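Local coordinates for protein Cj0977 (Campylobacter jejuni, PDB 3BNV) that is of unknown biochemical function but acts as a sigma28-regulated, nonflagellar virulence protein built on a hot-dog fold, at residues 30-33 with 34-37; 64-67 with 68-71. All coordinates share one frame; numbering follows the deposited sequence.

Interaction 1: 30-33 with 34-37; sequences ELNT and SLAG
Asn32 O receives two backbone N-H groups from the next turn. Ala36 N, 3.3 Å from Asn32 O, lies in the carbonyl plane, whereas Leu35 N, at 3.0 Å from the same oxygen, sits 44° above that plane and makes the straighter N-H bond (164°). A weak bond from Gly37 N to Thr33 O, 3.1 Å long, follows.

The pattern is that of one short helical turn, 33-36, set just before strand 38-43 of the hot-dog sheet. Gly37 ends it with a positive phi of 97°, where a side chain would press on the carbonyl oxygen of Ala36, so glycine suits the place.

On the turn's buried side, the CD1 methyl of Leu31 reaches Ala36 CB at 3.7 Å. The small Ala36 side chain also packs on Tyr76 of helix 67-82, which touches Leu31 and Thr33 as well. The side chains of Asn32 and Leu35 pass each other at a slant, with Leu35 CD1 4.1 Å from Asn32 CB. Leu35 also packs on Phe69 of the second subunit, and Leu31 on Phe66 there. On the exposed side, the small hydroxyl residues Thr33 and Ser34 carry the chain into the helix.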
loop_
_atom_site.group_PDB
_atom_site.type_symbol
_atom_site.label_atom_id
_atom_site.label_comp_id
_atom_site.label_asym_id
_atom_site.label_seq_id
_atom_site.Cartn_x
_atom_site.Cartn_y
_atom_site.Cartn_z
ATOM N N GLU A 30 -11.490 7.502 8.891
ATOM C CA GLU A 30 -10.462 7.854 9.857
ATOM C C GLU A 30 -9.084 7.800 9.241
ATOM O O GLU A 30 -8.090 8.002 9.920
ATOM C CB GLU A 30 -10.560 6.890 11.032
ATOM C CG GLU A 30 -9.944 7.410 12.272
ATOM C CD GLU A 30 -10.833 8.405 12.980
ATOM O OE1 GLU A 30 -11.707 9.013 12.320
ATOM O OE2 GLU A 30 -10.655 8.572 14.203
ATOM N N LEU A 31 -9.038 7.524 7.948
ATOM C CA LEU A 31 -7.773 7.301 7.259
ATOM C C LEU A 31 -6.917 8.555 7.256
ATOM O O LEU A 31 -7.418 9.658 7.083
ATOM C CB LEU A 31 -8.045 6.893 5.818
ATOM C CG LEU A 31 -7.162 5.833 5.160
ATOM C CD1 LEU A 31 -7.225 6.027 3.642
ATOM C CD2 LEU A 31 -5.734 5.851 5.658
ATOM N N ASN A 32 -5.619 8.390 7.431
ATOM C CA ASN A 32 -4.723 9.525 7.308
ATOM C C ASN A 32 -4.529 10.027 5.863
ATOM O O ASN A 32 -3.751 9.471 5.084
ATOM C CB ASN A 32 -3.391 9.221 7.937
ATOM C CG ASN A 32 -2.534 10.415 7.970
ATOM O OD1 ASN A 32 -1.566 10.485 8.700
ATOM N ND2 ASN A 32 -2.912 11.409 7.197
ATOM N N THR A 33 -5.218 11.109 5.520
ATOM C CA THR A 33 -5.271 11.558 4.139
ATOM C C THR A 33 -3.929 12.117 3.663
ATOM O O THR A 33 -3.762 12.405 2.460
ATOM C CB THR A 33 -6.381 12.630 3.892
ATOM O OG1 THR A 33 -6.115 13.801 4.655
ATOM C CG2 THR A 33 -7.741 12.122 4.293
ATOM N N SER A 34 -2.983 12.284 4.591
ATOM C CA SER A 34 -1.647 12.795 4.263
ATOM C C SER A 34 -0.781 11.682 3.682
ATOM O O SER A 34 0.285 11.957 3.104
ATOM C CB SER A 34 -0.940 13.301 5.518
ATOM O OG SER A 34 -1.555 14.469 6.028
ATOM N N LEU A 35 -1.218 10.434 3.870
ATOM C CA LEU A 35 -0.449 9.270 3.441
ATOM C C LEU A 35 -1.139 8.556 2.284
ATOM O O LEU A 35 -0.482 7.872 1.481
ATOM C CB LEU A 35 -0.298 8.257 4.583
ATOM C CG LEU A 35 0.340 8.601 5.935
ATOM C CD1 LEU A 35 0.154 7.446 6.865
ATOM C CD2 LEU A 35 1.830 8.884 5.800
ATOM N N ALA A 36 -2.460 8.690 2.196
ATOM C CA ALA A 36 -3.197 7.978 1.164
ATOM C C ALA A 36 -3.812 8.908 0.127
ATOM O O ALA A 36 -4.400 8.464 -0.841
ATOM C CB ALA A 36 -4.264 7.097 1.781
ATOM N N GLY A 37 -3.684 10.214 0.328
ATOM C CA GLY A 37 -4.257 11.147 -0.620
ATOM C C GLY A 37 -5.616 11.662 -0.175
ATOM O O GLY A 37 -6.142 11.269 0.880
#

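Interaction 2: 64-67 with 68-71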
loop_
_atom_site.group_PDB
_atom_site.type_symbol
_atom_site.label_atom_id
_atom_site.label_comp_id
_atom_site.label_asym_id
_atom_site.label_seq_id
_atom_site.Cartn_x
_atom_site.Cartn_y
_atom_site.Cartn_z
ATOM N N LEU A 64 13.143 9.001 -3.888
ATOM C CA LEU A 64 12.371 7.923 -4.452
ATOM C C LEU A 64 11.255 7.573 -3.466
ATOM O O LEU A 64 11.489 7.426 -2.271
ATOM C CB LEU A 64 13.268 6.721 -4.734
ATOM C CG LEU A 64 12.603 5.420 -5.193
ATOM C CD1 LEU A 64 12.204 5.563 -6.614
ATOM C CD2 LEU A 64 13.586 4.257 -5.003
ATOM N N ILE A 65 10.035 7.472 -3.976
ATOM C CA ILE A 65 8.860 7.271 -3.171
ATOM C C ILE A 65 8.523 5.785 -3.119
ATOM O O ILE A 65 8.346 5.154 -4.157
ATOM C CB ILE A 65 7.685 8.047 -3.785
ATOM C CG1 ILE A 65 8.035 9.528 -3.860
ATOM C CG2 ILE A 65 6.435 7.883 -2.980
ATOM C CD1 ILE A 65 7.917 10.304 -2.518
ATOM N N PHE A 66 8.414 5.242 -1.907
ATOM C CA PHE A 66 8.097 3.845 -1.715
ATOM C C PHE A 66 6.826 3.531 -2.457
ATOM O O PHE A 66 5.825 4.226 -2.289
ATOM C CB PHE A 66 7.880 3.576 -0.247
ATOM C CG PHE A 66 7.880 2.129 0.115
ATOM C CD1 PHE A 66 6.874 1.604 0.923
ATOM C CD2 PHE A 66 8.916 1.294 -0.291
ATOM C CE1 PHE A 66 6.892 0.274 1.307
ATOM C CE2 PHE A 66 8.944 -0.030 0.085
ATOM C CZ PHE A 66 7.924 -0.549 0.882
ATOM N N ASP A 67 6.844 2.471 -3.265
ATOM C CA ASP A 67 5.721 2.163 -4.139
ATOM C C ASP A 67 4.403 1.928 -3.390
ATOM O O ASP A 67 3.321 2.247 -3.902
ATOM C CB ASP A 67 6.067 0.971 -5.018
ATOM C CG ASP A 67 7.199 1.272 -6.019
ATOM O OD1 ASP A 67 8.291 0.640 -5.957
ATOM O OD2 ASP A 67 6.990 2.135 -6.903
ATOM N N ALA A 68 4.471 1.405 -2.173
ATOM C CA ALA A 68 3.262 1.115 -1.409
ATOM C C ALA A 68 2.367 2.322 -1.200
ATOM O O ALA A 68 1.148 2.183 -1.050
ATOM C CB ALA A 68 3.613 0.502 -0.087
ATOM N N PHE A 69 2.936 3.513 -1.202
ATOM C CA PHE A 69 2.096 4.702 -1.033
ATOM C C PHE A 69 1.242 4.933 -2.250
ATOM O O PHE A 69 0.124 5.431 -2.150
ATOM C CB PHE A 69 2.915 5.930 -0.672
ATOM C CG PHE A 69 3.557 5.795 0.652
ATOM C CD1 PHE A 69 2.805 5.924 1.793
ATOM C CD2 PHE A 69 4.879 5.415 0.757
ATOM C CE1 PHE A 69 3.364 5.756 3.033
ATOM C CE2 PHE A 69 5.452 5.241 1.978
ATOM C CZ PHE A 69 4.697 5.407 3.130
ATOM N N ILE A 70 1.749 4.531 -3.410
ATOM C CA ILE A 70 0.933 4.653 -4.593
ATOM C C ILE A 70 -0.203 3.671 -4.417
ATOM O O ILE A 70 -1.358 4.003 -4.696
ATOM C CB ILE A 70 1.704 4.278 -5.824
ATOM C CG1 ILE A 70 2.950 5.126 -5.952
ATOM C CG2 ILE A 70 0.869 4.444 -7.049
ATOM C CD1 ILE A 70 3.934 4.482 -6.992
ATOM N N PHE A 71 0.120 2.468 -3.928
ATOM C CA PHE A 71 -0.916 1.475 -3.707
ATOM C C PHE A 71 -1.907 2.006 -2.685
ATOM O O PHE A 71 -3.106 1.951 -2.894
ATOM C CB PHE A 71 -0.351 0.138 -3.246
ATOM C CG PHE A 71 -1.420 -0.929 -2.987
ATOM C CD1 PHE A 71 -1.964 -1.107 -1.733
ATOM C CD2 PHE A 71 -1.876 -1.750 -4.011
ATOM C CE1 PHE A 71 -2.931 -2.093 -1.509
ATOM C CE2 PHE A 71 -2.856 -2.705 -3.781
ATOM C CZ PHE A 71 -3.370 -2.884 -2.529
#
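Phe66 and Phe69 meet where the chain enters its long helix. Phe66 CB lies 3.7 Å from Phe69 CD2, and Phe69 CE2 comes to the edge of the Phe66 ring, near its plane. The same Phe69 edge meets Phe66 O, with CD2 3.4 Å from that oxygen. Phe66 has CG anti to its backbone N (chi1 -166°), which brings CD1 and CE1 alongside the methyl of Ala68; CE1 is 3.6 Å from Ala68 CB, and this small methyl lies against that side of the ring. Asp67 and Ile70 run side by side in the same direction, with Asp67 OD2 3.9 Å from Ile70 CD1.

Backbone bonds hold these groups in place. Phe69 N donates to Phe66 O at 3.2 Å, while Asp67 O takes both Ile70 N, at 2.8 Å and well above the carbonyl plane, and Phe71 N, at 3.2 Å and within it. These bonds close the first turn of helix 67-82, the long helix that the antiparallel sheet wraps in a hot-dog fold.

Farther out, the backbones of Phe66 and Met57 are hydrogen-bonded, and Met57 also packs on Phe69. Asp67 OD1 accepts a hydrogen bond from Ile89 N of the second subunit, giving this buried carboxylate a polar partner. Phe71 stacks on Phe71 of that subunit and touches strand 87-96 of its own chain.

Interaction 1 closes before interaction 2 opens along the chain, with strands 38-43 and 46-52 between them. Their centres are about 14 Å apart, yet they touch directly: Leu35 O packs on Phe69 CD1 at 3.8 Å. The short helix 33-36 leads into an outermost strand of the six-stranded sheet, while 64-71 spans the entry into the long helix 67-82, whose Tyr76 also meets residues of interaction 1. Both regions face the second subunit, and residues of interaction 1 in one chain meet those of interaction 2 in the other. Both contacts thus lie at the junction of the two subunits, consistent with the dimer in the crystal.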